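Local coordinates for protein 2-oxoglutarate dehydrogenase E3 component (Thermus thermophilus, PDB 2YQU) that probably reoxidises the dihydrolipoyl groups of 2-oxo acid dehydrogenase complexes, using one FAD per subunit and passing the electrons to NAD(+), at residues 3-8 / 117-122; 133-138 / 267-272. All coordinates share one frame; numbering follows the deposited sequence.

Interaction 1: 3-8 / 117-122; sequences DLLVIG and RKVLVE. With FAD (flavin-adenine dinucleotide), chain D.
L5 and I7 reach from strand 2-7 to V119 on strand 118-121. Both point their side chains at the second strand. The backbones stay well apart, with 8.8 Å between L5 CA and V119 CA, so side chains alone bridge the gap. L5 comes first. Its CG is anti to the backbone N (chi1 -177°), and the CD2 branch makes the touch. L5 CD2 lies 3.7 Å from V119 CB and 3.8 Å from V119 CG2. The two side chains cross at a slant. I7 is looser against V119: I7 CD1 is 4.3 Å from V119 CG2. Its other branch turns to the cofactor, and I7 CG2 sits over the face of the FAD adenine, 3.8 Å from N1A. I7 thus packs on the small sheet with one methyl and on the adenine with the other. At G8 the chain leaves the strand, and G8 CA comes within 3.3 Å of FAD O4B. A111 and F113 of the neighbouring strand also pack on V119 and I7. The arrangement is that of the FAD-binding Rossmann-type domain: a three-stranded antiparallel sheet covers one face of the parallel sheet, and G8 is the first glycine of what fits a GxGxxG dinucleotide-binding turn.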
ATOM      1  N   ASP A   3     -34.101   9.262  18.646  1.00 19.06           N
ATOM      2  CA  ASP A   3     -34.330   8.015  17.921  1.00 18.68           C
ATOM      3  C   ASP A   3     -33.270   6.992  18.327  1.00 18.26           C
ATOM      4  O   ASP A   3     -33.562   5.805  18.446  1.00 18.20           O
ATOM      5  CB  ASP A   3     -34.273   8.232  16.409  1.00 18.84           C
ATOM      6  CG  ASP A   3     -35.358   9.159  15.919  1.00 19.01           C
ATOM      7  OD1 ASP A   3     -36.515   9.014  16.372  1.00 20.28           O
ATOM      8  OD2 ASP A   3     -35.135  10.066  15.098  1.00 19.49           O
ATOM      9  N   LEU A   4     -32.043   7.471  18.523  1.00 17.27           N
ATOM     10  CA  LEU A   4     -30.911   6.621  18.865  1.00 16.72           C
ATOM     11  C   LEU A   4     -30.080   7.298  19.938  1.00 16.15           C
ATOM     12  O   LEU A   4     -29.684   8.438  19.774  1.00 16.01           O
ATOM     13  CB  LEU A   4     -30.026   6.378  17.638  1.00 16.55           C
ATOM     14  CG  LEU A   4     -28.702   5.654  17.905  1.00 16.07           C
ATOM     15  CD1 LEU A   4     -28.937   4.243  18.447  1.00 16.26           C
ATOM     16  CD2 LEU A   4     -27.822   5.616  16.649  1.00 15.95           C
ATOM     17  N   LEU A   5     -29.816   6.578  21.019  1.00 15.83           N
ATOM     18  CA  LEU A   5     -28.878   7.004  22.034  1.00 16.14           C
ATOM     19  C   LEU A   5     -27.729   6.013  22.003  1.00 15.77           C
ATOM     20  O   LEU A   5     -27.951   4.811  22.119  1.00 16.24           O
ATOM     21  CB  LEU A   5     -29.544   6.999  23.401  1.00 16.38           C
ATOM     22  CG  LEU A   5     -28.712   7.485  24.584  1.00 17.71           C
ATOM     23  CD1 LEU A   5     -28.358   8.948  24.437  1.00 18.92           C
ATOM     24  CD2 LEU A   5     -29.497   7.249  25.878  1.00 18.95           C
ATOM     25  N   VAL A   6     -26.518   6.528  21.814  1.00 15.60           N
ATOM     26  CA  VAL A   6     -25.313   5.725  21.710  1.00 15.06           C
ATOM     27  C   VAL A   6     -24.503   5.915  22.983  1.00 15.06           C
ATOM     28  O   VAL A   6     -24.257   7.047  23.395  1.00 15.80           O
ATOM     29  CB  VAL A   6     -24.444   6.161  20.511  1.00 14.80           C
ATOM     30  CG1 VAL A   6     -23.220   5.269  20.397  1.00 14.76           C
ATOM     31  CG2 VAL A   6     -25.247   6.135  19.225  1.00 14.24           C
ATOM     32  N   ILE A   7     -24.102   4.814  23.608  1.00 14.88           N
ATOM     33  CA  ILE A   7     -23.243   4.859  24.781  1.00 14.91           C
ATOM     34  C   ILE A   7     -21.826   4.478  24.371  1.00 14.67           C
ATOM     35  O   ILE A   7     -21.565   3.323  24.060  1.00 14.44           O
ATOM     36  CB  ILE A   7     -23.768   3.914  25.873  1.00 14.86           C
ATOM     37  CG1 ILE A   7     -25.189   4.322  26.283  1.00 15.54           C
ATOM     38  CG2 ILE A   7     -22.850   3.943  27.097  1.00 14.69           C
ATOM     39  CD1 ILE A   7     -25.966   3.230  26.972  1.00 15.87           C
ATOM     40  N   GLY A   8     -20.920   5.450  24.407  1.00 14.61           N
ATOM     41  CA  GLY A   8     -19.546   5.267  23.965  1.00 15.00           C
ATOM     42  C   GLY A   8     -19.338   5.979  22.643  1.00 14.70           C
ATOM     43  O   GLY A   8     -20.183   5.897  21.756  1.00 14.95           O
ATOM     44  N   ARG A 117     -35.513   1.588  28.099  1.00 25.58           N
ATOM     45  CA  ARG A 117     -35.614   2.753  27.221  1.00 26.27           C
ATOM     46  C   ARG A 117     -35.043   4.033  27.814  1.00 25.88           C
ATOM     47  O   ARG A 117     -35.074   5.070  27.158  1.00 25.68           O
ATOM     48  CB  ARG A 117     -37.078   2.985  26.840  1.00 26.94           C
ATOM     49  CG  ARG A 117     -37.866   1.701  26.642  1.00 29.42           C
ATOM     50  CD  ARG A 117     -39.036   1.835  25.698  1.00 32.08           C
ATOM     51  NE  ARG A 117     -38.583   1.805  24.308  1.00 34.19           N
ATOM     52  CZ  ARG A 117     -38.856   0.842  23.425  1.00 35.17           C
ATOM     53  NH1 ARG A 117     -39.582  -0.223  23.754  1.00 35.99           N
ATOM     54  NH2 ARG A 117     -38.379   0.945  22.192  1.00 35.37           N
ATOM     55  N   LYS A 118     -34.521   3.970  29.038  1.00 25.53           N
ATOM     56  CA  LYS A 118     -34.074   5.173  29.738  1.00 25.78           C
ATOM     57  C   LYS A 118     -32.684   4.996  30.327  1.00 25.45           C
ATOM     58  O   LYS A 118     -32.394   3.962  30.907  1.00 24.94           O
ATOM     59  CB  LYS A 118     -35.048   5.533  30.862  1.00 25.96           C
ATOM     60  CG  LYS A 118     -34.905   6.967  31.357  1.00 27.57           C
ATOM     61  CD  LYS A 118     -36.021   7.349  32.339  1.00 28.94           C
ATOM     62  CE  LYS A 118     -37.407   7.176  31.720  1.00 29.94           C
ATOM     63  NZ  LYS A 118     -38.410   8.159  32.239  1.00 31.92           N
ATOM     64  N   VAL A 119     -31.859   6.032  30.189  1.00 25.56           N
ATOM     65  CA  VAL A 119     -30.465   6.009  30.614  1.00 25.91           C
ATOM     66  C   VAL A 119     -30.145   7.274  31.409  1.00 26.47           C
ATOM     67  O   VAL A 119     -30.424   8.384  30.958  1.00 26.43           O
ATOM     68  CB  VAL A 119     -29.525   5.937  29.384  1.00 26.10           C
ATOM     69  CG1 VAL A 119     -28.071   6.105  29.793  1.00 26.34           C
ATOM     70  CG2 VAL A 119     -29.722   4.629  28.653  1.00 25.88           C
ATOM     71  N   LEU A 120     -29.545   7.098  32.583  1.00 26.96           N
ATOM     72  CA  LEU A 120     -29.080   8.216  33.397  1.00 27.82           C
ATOM     73  C   LEU A 120     -27.638   8.568  33.050  1.00 28.37           C
ATOM     74  O   LEU A 120     -26.776   7.694  33.010  1.00 27.86           O
ATOM     75  CB  LEU A 120     -29.175   7.855  34.881  1.00 27.85           C
ATOM     76  CG  LEU A 120     -28.493   8.786  35.893  1.00 28.64           C
ATOM     77  CD1 LEU A 120     -29.203  10.131  35.965  1.00 28.83           C
ATOM     78  CD2 LEU A 120     -28.438   8.110  37.259  1.00 28.94           C
ATOM     79  N   VAL A 121     -27.389   9.847  32.781  1.00 29.30           N
ATOM     80  CA  VAL A 121     -26.040  10.397  32.767  1.00 30.07           C
ATOM     81  C   VAL A 121     -25.775  10.812  34.203  1.00 31.20           C
ATOM     82  O   VAL A 121     -26.340  11.795  34.685  1.00 31.14           O
ATOM     83  CB  VAL A 121     -25.914  11.619  31.836  1.00 29.93           C
ATOM     84  CG1 VAL A 121     -24.460  12.099  31.772  1.00 29.91           C
ATOM     85  CG2 VAL A 121     -26.441  11.292  30.444  1.00 29.77           C
ATOM     86  N   GLU A 122     -24.931  10.054  34.889  1.00 32.26           N
ATOM     87  CA  GLU A 122     -24.760  10.200  36.331  1.00 33.35           C
ATOM     88  C   GLU A 122     -24.220  11.567  36.748  1.00 33.75           C
ATOM     89  O   GLU A 122     -24.612  12.096  37.786  1.00 34.04           O
ATOM     90  CB  GLU A 122     -23.854   9.093  36.866  1.00 33.42           C
ATOM     91  CG  GLU A 122     -24.455   7.706  36.725  1.00 34.61           C
ATOM     92  CD  GLU A 122     -23.929   6.734  37.755  1.00 35.63           C
ATOM     93  OE1 GLU A 122     -24.744   6.154  38.506  1.00 36.32           O
ATOM     94  OE2 GLU A 122     -22.695   6.562  37.809  1.00 37.16           O
TER
HETATM   95  PA  FAD D1601     -13.753   2.063  22.504  1.00 14.89           P
HETATM   96  O1A FAD D1601     -13.020   1.521  23.674  1.00 14.95           O
HETATM   97  O2A FAD D1601     -12.830   2.646  21.427  1.00 16.29           O
HETATM   98  O5B FAD D1601     -14.815   3.147  23.014  1.00 16.44           O
HETATM   99  C5B FAD D1601     -15.596   2.876  24.152  1.00 15.84           C
HETATM  100  C4B FAD D1601     -15.902   4.205  24.809  1.00 16.54           C
HETATM  101  O4B FAD D1601     -16.994   4.019  25.686  1.00 15.82           O
HETATM  102  C3B FAD D1601     -14.743   4.734  25.649  1.00 16.43           C
HETATM  103  O3B FAD D1601     -14.358   6.013  25.197  1.00 18.40           O
HETATM  104  C2B FAD D1601     -15.293   4.799  27.061  1.00 17.07           C
HETATM  105  O2B FAD D1601     -14.850   5.946  27.749  1.00 17.80           O
HETATM  106  C1B FAD D1601     -16.795   4.818  26.831  1.00 16.43           C
HETATM  107  N9A FAD D1601     -17.646   4.251  27.882  1.00 15.67           N
HETATM  108  C8A FAD D1601     -17.595   2.997  28.436  1.00 16.35           C
HETATM  109  N7A FAD D1601     -18.601   2.874  29.321  1.00 15.77           N
HETATM  110  C5A FAD D1601     -19.296   4.035  29.341  1.00 15.76           C
HETATM  111  C6A FAD D1601     -20.409   4.463  30.059  1.00 16.54           C
HETATM  112  N6A FAD D1601     -21.122   3.644  30.829  1.00 17.13           N
HETATM  113  N1A FAD D1601     -20.872   5.732  29.825  1.00 16.57           N
HETATM  114  C2A FAD D1601     -20.285   6.583  28.922  1.00 17.84           C
HETATM  115  N3A FAD D1601     -19.187   6.148  28.209  1.00 17.71           N
HETATM  116  C4A FAD D1601     -18.709   4.903  28.434  1.00 17.23           C
HETATM  117  N1  FAD D1601      -7.389  -1.475  16.729  1.00 13.87           N
HETATM  118  C2  FAD D1601      -7.178  -1.460  15.367  1.00 15.26           C
HETATM  119  O2  FAD D1601      -8.064  -1.810  14.581  1.00 15.30           O
HETATM  120  N3  FAD D1601      -5.965  -1.052  14.873  1.00 14.21           N
HETATM  121  C4  FAD D1601      -4.953  -0.668  15.724  1.00 14.06           C
HETATM  122  O4  FAD D1601      -3.980  -0.131  15.223  1.00 14.73           O
HETATM  123  C4X FAD D1601      -5.149  -0.669  17.105  1.00 14.85           C
HETATM  124  N5  FAD D1601      -4.137  -0.281  17.969  1.00 15.70           N
HETATM  125  C5X FAD D1601      -4.373  -0.293  19.341  1.00 16.28           C
HETATM  126  C6  FAD D1601      -3.349   0.096  20.210  1.00 14.37           C
HETATM  127  C7  FAD D1601      -3.566   0.089  21.595  1.00 15.29           C
HETATM  128  C7M FAD D1601      -2.477   0.615  22.493  1.00 13.13           C
HETATM  129  C8  FAD D1601      -4.800  -0.302  22.105  1.00 15.42           C
HETATM  130  C8M FAD D1601      -5.172  -0.022  23.538  1.00 15.38           C
HETATM  131  C9  FAD D1601      -5.819  -0.695  21.236  1.00 16.03           C
HETATM  132  C9A FAD D1601      -5.608  -0.701  19.851  1.00 15.87           C
HETATM  133  N10 FAD D1601      -6.618  -1.106  18.974  1.00 15.97           N
HETATM  134  C10 FAD D1601      -6.381  -1.082  17.607  1.00 13.75           C
HETATM  135  C1' FAD D1601      -7.929  -1.673  19.454  1.00 16.19           C
HETATM  136  C2' FAD D1601      -8.982  -0.563  19.387  1.00 16.14           C
HETATM  137  O2' FAD D1601      -8.598   0.541  20.193  1.00 15.73           O
HETATM  138  C3' FAD D1601     -10.374  -1.061  19.762  1.00 16.03           C
HETATM  139  O3' FAD D1601     -10.684  -2.217  19.006  1.00 13.27           O
HETATM  140  C4' FAD D1601     -11.431  -0.002  19.470  1.00 14.91           C
HETATM  141  O4' FAD D1601     -11.156   1.177  20.187  1.00 15.50           O
HETATM  142  C5' FAD D1601     -12.832  -0.535  19.792  1.00 15.94           C
HETATM  143  O5' FAD D1601     -13.794   0.478  19.594  1.00 15.96           O
HETATM  144  P   FAD D1601     -15.140   0.508  20.472  1.00 14.53           P
HETATM  145  O1P FAD D1601     -16.017   1.612  19.977  1.00 15.86           O
HETATM  146  O2P FAD D1601     -15.779  -0.867  20.550  1.00 16.19           O
HETATM  147  O3P FAD D1601     -14.687   0.858  21.981  1.00 15.22           O

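Interaction 2: 133-138 / 267-272; sequences ILIATG and EGLSLE. With FAD (flavin-adenine dinucleotide), chain D.
L269 packs its CD2 methyl against I135 and T137, and its CD1 methyl approaches FAD. It belongs to the loop between strands 262-264 and 297-299. Its CG stands anti to the backbone N (chi1 -164°), which directs the branched end at segment 133-138. L269 CD2 is 3.8 Å from I135 CG2, and the side chains cross at an angle. The same methyl is a little farther from T137, with 4.1 Å between L269 CD2 and T137 CG2. L269 CD1 comes from one face of the FAD adenine but lies beyond the ring, 3.9 Å from N6A. The loop therefore adds an apolar neighbour to the adenine pocket. I7 and F113 also touch L269.

Strand 133-135 is an inner strand of the parallel sheet in the Rossmann-type FAD domain. The turn after it, A136 to G138, runs along the cofactor. T137 CG2 is 3.3 Å from FAD N7A; this methyl sits over the ring face, on the side L269 comes from. With chi1 47°, T137 OG1 lies between the backbone N and the carbonyl carbon. It is hydrogen-bonded to the carbonyl O of Y265, just before the second segment. This bond helps hold the rotation and ties the turn to the loop. G138 CA approaches FAD O3P, the oxygen bridging the two phosphates, to 3.1 Å. G138 has no side chain, so its backbone can come this close.

L271 follows two residues after L269. Its backbone does not aim it straight at the strand, but its CD2 branch reaches I135 CD1 at 3.9 Å. T278 also touches L271.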
ATOM      1  N   ILE A 133     -31.247   2.003  21.539  1.00 16.00           N
ATOM      2  CA  ILE A 133     -30.030   2.258  22.308  1.00 15.71           C
ATOM      3  C   ILE A 133     -28.934   1.352  21.768  1.00 15.36           C
ATOM      4  O   ILE A 133     -29.184   0.181  21.511  1.00 15.45           O
ATOM      5  CB  ILE A 133     -30.262   1.985  23.789  1.00 16.23           C
ATOM      6  CG1 ILE A 133     -31.396   2.881  24.296  1.00 16.65           C
ATOM      7  CG2 ILE A 133     -28.976   2.209  24.592  1.00 16.80           C
ATOM      8  CD1 ILE A 133     -31.797   2.617  25.718  1.00 17.83           C
ATOM      9  N   LEU A 134     -27.742   1.913  21.603  1.00 14.72           N
ATOM     10  CA  LEU A 134     -26.604   1.209  21.042  1.00 14.14           C
ATOM     11  C   LEU A 134     -25.490   1.247  22.065  1.00 13.81           C
ATOM     12  O   LEU A 134     -24.958   2.315  22.351  1.00 14.43           O
ATOM     13  CB  LEU A 134     -26.148   1.893  19.757  1.00 14.19           C
ATOM     14  CG  LEU A 134     -24.875   1.355  19.105  1.00 14.91           C
ATOM     15  CD1 LEU A 134     -25.027  -0.102  18.728  1.00 15.79           C
ATOM     16  CD2 LEU A 134     -24.527   2.203  17.896  1.00 14.95           C
ATOM     17  N   ILE A 135     -25.175   0.087  22.624  1.00 13.61           N
ATOM     18  CA  ILE A 135     -24.092  -0.065  23.598  1.00 13.64           C
ATOM     19  C   ILE A 135     -22.783  -0.275  22.852  1.00 13.78           C
ATOM     20  O   ILE A 135     -22.623  -1.275  22.154  1.00 13.10           O
ATOM     21  CB  ILE A 135     -24.352  -1.252  24.545  1.00 13.80           C
ATOM     22  CG1 ILE A 135     -25.693  -1.074  25.279  1.00 14.75           C
ATOM     23  CG2 ILE A 135     -23.222  -1.367  25.568  1.00 13.12           C
ATOM     24  CD1 ILE A 135     -26.212  -2.324  25.906  1.00 15.61           C
ATOM     25  N   ALA A 136     -21.863   0.669  23.034  1.00 13.83           N
ATOM     26  CA  ALA A 136     -20.559   0.671  22.390  1.00 14.50           C
ATOM     27  C   ALA A 136     -19.501   1.105  23.410  1.00 14.67           C
ATOM     28  O   ALA A 136     -18.701   2.000  23.154  1.00 14.92           O
ATOM     29  CB  ALA A 136     -20.577   1.598  21.168  1.00 14.61           C
ATOM     30  N   THR A 137     -19.521   0.434  24.561  1.00 14.80           N
ATOM     31  CA  THR A 137     -18.664   0.759  25.705  1.00 15.04           C
ATOM     32  C   THR A 137     -17.242   0.192  25.659  1.00 15.16           C
ATOM     33  O   THR A 137     -16.432   0.449  26.553  1.00 15.53           O
ATOM     34  CB  THR A 137     -19.353   0.291  27.015  1.00 15.03           C
ATOM     35  OG1 THR A 137     -19.857  -1.044  26.881  1.00 15.41           O
ATOM     36  CG2 THR A 137     -20.570   1.126  27.299  1.00 15.86           C
ATOM     37  N   GLY A 138     -16.934  -0.591  24.632  1.00 15.21           N
ATOM     38  CA  GLY A 138     -15.562  -0.978  24.358  1.00 15.49           C
ATOM     39  C   GLY A 138     -14.984  -1.985  25.333  1.00 15.20           C
ATOM     40  O   GLY A 138     -15.693  -2.861  25.839  1.00 14.95           O
ATOM     41  N   GLU A 267     -18.656  -1.770  33.141  1.00 20.14           N
ATOM     42  CA  GLU A 267     -18.704  -1.294  34.522  1.00 20.86           C
ATOM     43  C   GLU A 267     -19.566  -0.035  34.621  1.00 20.51           C
ATOM     44  O   GLU A 267     -19.415   0.888  33.832  1.00 19.82           O
ATOM     45  CB  GLU A 267     -17.285  -1.012  35.036  1.00 21.47           C
ATOM     46  CG  GLU A 267     -17.203  -0.512  36.471  1.00 24.88           C
ATOM     47  CD  GLU A 267     -15.782  -0.159  36.890  1.00 28.95           C
ATOM     48  OE1 GLU A 267     -14.834  -0.837  36.422  1.00 31.62           O
ATOM     49  OE2 GLU A 267     -15.615   0.801  37.684  1.00 31.16           O
ATOM     50  N   GLY A 268     -20.476  -0.021  35.590  1.00 20.30           N
ATOM     51  CA  GLY A 268     -21.320   1.124  35.851  1.00 20.38           C
ATOM     52  C   GLY A 268     -22.501   1.296  34.911  1.00 20.47           C
ATOM     53  O   GLY A 268     -23.195   2.310  34.986  1.00 20.53           O
ATOM     54  N   LEU A 269     -22.735   0.319  34.040  1.00 20.25           N
ATOM     55  CA  LEU A 269     -23.780   0.410  33.022  1.00 20.34           C
ATOM     56  C   LEU A 269     -25.138  -0.077  33.536  1.00 20.66           C
ATOM     57  O   LEU A 269     -26.174   0.216  32.941  1.00 20.53           O
ATOM     58  CB  LEU A 269     -23.349  -0.404  31.786  1.00 20.13           C
ATOM     59  CG  LEU A 269     -24.045  -0.194  30.448  1.00 19.72           C
ATOM     60  CD1 LEU A 269     -24.109   1.275  30.031  1.00 20.30           C
ATOM     61  CD2 LEU A 269     -23.330  -1.039  29.369  1.00 20.13           C
ATOM     62  N   SER A 270     -25.133  -0.821  34.640  1.00 21.27           N
ATOM     63  CA  SER A 270     -26.341  -1.446  35.185  1.00 21.87           C
ATOM     64  C   SER A 270     -27.168  -2.121  34.086  1.00 22.36           C
ATOM     65  O   SER A 270     -28.343  -1.821  33.909  1.00 22.06           O
ATOM     66  CB  SER A 270     -27.195  -0.423  35.944  1.00 22.15           C
ATOM     67  OG  SER A 270     -26.479   0.132  37.027  1.00 23.26           O
ATOM     68  N   LEU A 271     -26.528  -3.018  33.336  1.00 22.55           N
ATOM     69  CA  LEU A 271     -27.183  -3.765  32.262  1.00 23.02           C
ATOM     70  C   LEU A 271     -28.458  -4.457  32.721  1.00 23.36           C
ATOM     71  O   LEU A 271     -29.416  -4.574  31.957  1.00 23.03           O
ATOM     72  CB  LEU A 271     -26.234  -4.821  31.691  1.00 23.01           C
ATOM     73  CG  LEU A 271     -25.139  -4.328  30.752  1.00 23.43           C
ATOM     74  CD1 LEU A 271     -24.151  -5.451  30.467  1.00 23.08           C
ATOM     75  CD2 LEU A 271     -25.735  -3.796  29.452  1.00 23.00           C
ATOM     76  N   GLU A 272     -28.446  -4.943  33.960  1.00 23.73           N
ATOM     77  CA  GLU A 272     -29.603  -5.604  34.563  1.00 24.47           C
ATOM     78  C   GLU A 272     -30.905  -4.782  34.500  1.00 24.40           C
ATOM     79  O   GLU A 272     -31.983  -5.346  34.363  1.00 24.96           O
ATOM     80  CB  GLU A 272     -29.287  -6.046  36.009  1.00 24.39           C
ATOM     81  CG  GLU A 272     -29.212  -4.943  37.065  1.00 25.74           C
ATOM     82  CD  GLU A 272     -27.894  -4.177  37.095  1.00 26.24           C
ATOM     83  OE1 GLU A 272     -27.822  -3.149  37.802  1.00 27.62           O
ATOM     84  OE2 GLU A 272     -26.933  -4.578  36.417  1.00 26.01           O
TER
HETATM   85  PA  FAD D1601     -13.753   2.063  22.504  1.00 14.89           P
HETATM   86  O1A FAD D1601     -13.020   1.521  23.674  1.00 14.95           O
HETATM   87  O2A FAD D1601     -12.830   2.646  21.427  1.00 16.29           O
HETATM   88  O5B FAD D1601     -14.815   3.147  23.014  1.00 16.44           O
HETATM   89  C5B FAD D1601     -15.596   2.876  24.152  1.00 15.84           C
HETATM   90  C4B FAD D1601     -15.902   4.205  24.809  1.00 16.54           C
HETATM   91  O4B FAD D1601     -16.994   4.019  25.686  1.00 15.82           O
HETATM   92  C3B FAD D1601     -14.743   4.734  25.649  1.00 16.43           C
HETATM   93  O3B FAD D1601     -14.358   6.013  25.197  1.00 18.40           O
HETATM   94  C2B FAD D1601     -15.293   4.799  27.061  1.00 17.07           C
HETATM   95  O2B FAD D1601     -14.850   5.946  27.749  1.00 17.80           O
HETATM   96  C1B FAD D1601     -16.795   4.818  26.831  1.00 16.43           C
HETATM   97  N9A FAD D1601     -17.646   4.251  27.882  1.00 15.67           N
HETATM   98  C8A FAD D1601     -17.595   2.997  28.436  1.00 16.35           C
HETATM   99  N7A FAD D1601     -18.601   2.874  29.321  1.00 15.77           N
HETATM  100  C5A FAD D1601     -19.296   4.035  29.341  1.00 15.76           C
HETATM  101  C6A FAD D1601     -20.409   4.463  30.059  1.00 16.54           C
HETATM  102  N6A FAD D1601     -21.122   3.644  30.829  1.00 17.13           N
HETATM  103  N1A FAD D1601     -20.872   5.732  29.825  1.00 16.57           N
HETATM  104  C2A FAD D1601     -20.285   6.583  28.922  1.00 17.84           C
HETATM  105  N3A FAD D1601     -19.187   6.148  28.209  1.00 17.71           N
HETATM  106  C4A FAD D1601     -18.709   4.903  28.434  1.00 17.23           C
HETATM  107  N1  FAD D1601      -7.389  -1.475  16.729  1.00 13.87           N
HETATM  108  C2  FAD D1601      -7.178  -1.460  15.367  1.00 15.26           C
HETATM  109  O2  FAD D1601      -8.064  -1.810  14.581  1.00 15.30           O
HETATM  110  N3  FAD D1601      -5.965  -1.052  14.873  1.00 14.21           N
HETATM  111  C4  FAD D1601      -4.953  -0.668  15.724  1.00 14.06           C
HETATM  112  O4  FAD D1601      -3.980  -0.131  15.223  1.00 14.73           O
HETATM  113  C4X FAD D1601      -5.149  -0.669  17.105  1.00 14.85           C
HETATM  114  N5  FAD D1601      -4.137  -0.281  17.969  1.00 15.70           N
HETATM  115  C5X FAD D1601      -4.373  -0.293  19.341  1.00 16.28           C
HETATM  116  C6  FAD D1601      -3.349   0.096  20.210  1.00 14.37           C
HETATM  117  C7  FAD D1601      -3.566   0.089  21.595  1.00 15.29           C
HETATM  118  C7M FAD D1601      -2.477   0.615  22.493  1.00 13.13           C
HETATM  119  C8  FAD D1601      -4.800  -0.302  22.105  1.00 15.42           C
HETATM  120  C8M FAD D1601      -5.172  -0.022  23.538  1.00 15.38           C
HETATM  121  C9  FAD D1601      -5.819  -0.695  21.236  1.00 16.03           C
HETATM  122  C9A FAD D1601      -5.608  -0.701  19.851  1.00 15.87           C
HETATM  123  N10 FAD D1601      -6.618  -1.106  18.974  1.00 15.97           N
HETATM  124  C10 FAD D1601      -6.381  -1.082  17.607  1.00 13.75           C
HETATM  125  C1' FAD D1601      -7.929  -1.673  19.454  1.00 16.19           C
HETATM  126  C2' FAD D1601      -8.982  -0.563  19.387  1.00 16.14           C
HETATM  127  O2' FAD D1601      -8.598   0.541  20.193  1.00 15.73           O
HETATM  128  C3' FAD D1601     -10.374  -1.061  19.762  1.00 16.03           C
HETATM  129  O3' FAD D1601     -10.684  -2.217  19.006  1.00 13.27           O
HETATM  130  C4' FAD D1601     -11.431  -0.002  19.470  1.00 14.91           C
HETATM  131  O4' FAD D1601     -11.156   1.177  20.187  1.00 15.50           O
HETATM  132  C5' FAD D1601     -12.832  -0.535  19.792  1.00 15.94           C
HETATM  133  O5' FAD D1601     -13.794   0.478  19.594  1.00 15.96           O
HETATM  134  P   FAD D1601     -15.140   0.508  20.472  1.00 14.53           P
HETATM  135  O1P FAD D1601     -16.017   1.612  19.977  1.00 15.86           O
HETATM  136  O2P FAD D1601     -15.779  -0.867  20.550  1.00 16.19           O
HETATM  137  O3P FAD D1601     -14.687   0.858  21.981  1.00 15.22           O

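In the fold
Both contacts are buried and apolar, and both adjoin FAD. Strands 2-7 and 133-135 are neighbours in the parallel sheet, so the first segments of interactions 1 and 2 lie side by side. Backbone bonds probably join them, from A136 N to I7 O and from I7 N to L134 O. I7 CG2 also packs on T137 CG2. Interaction 1 sets the parallel sheet against a small antiparallel sheet and borders the adenine and its ribose. Interaction 2 sets it against an irregular loop and extends from the adenine to the diphosphate. F113, on strand 111-113, touches residues of both contacts.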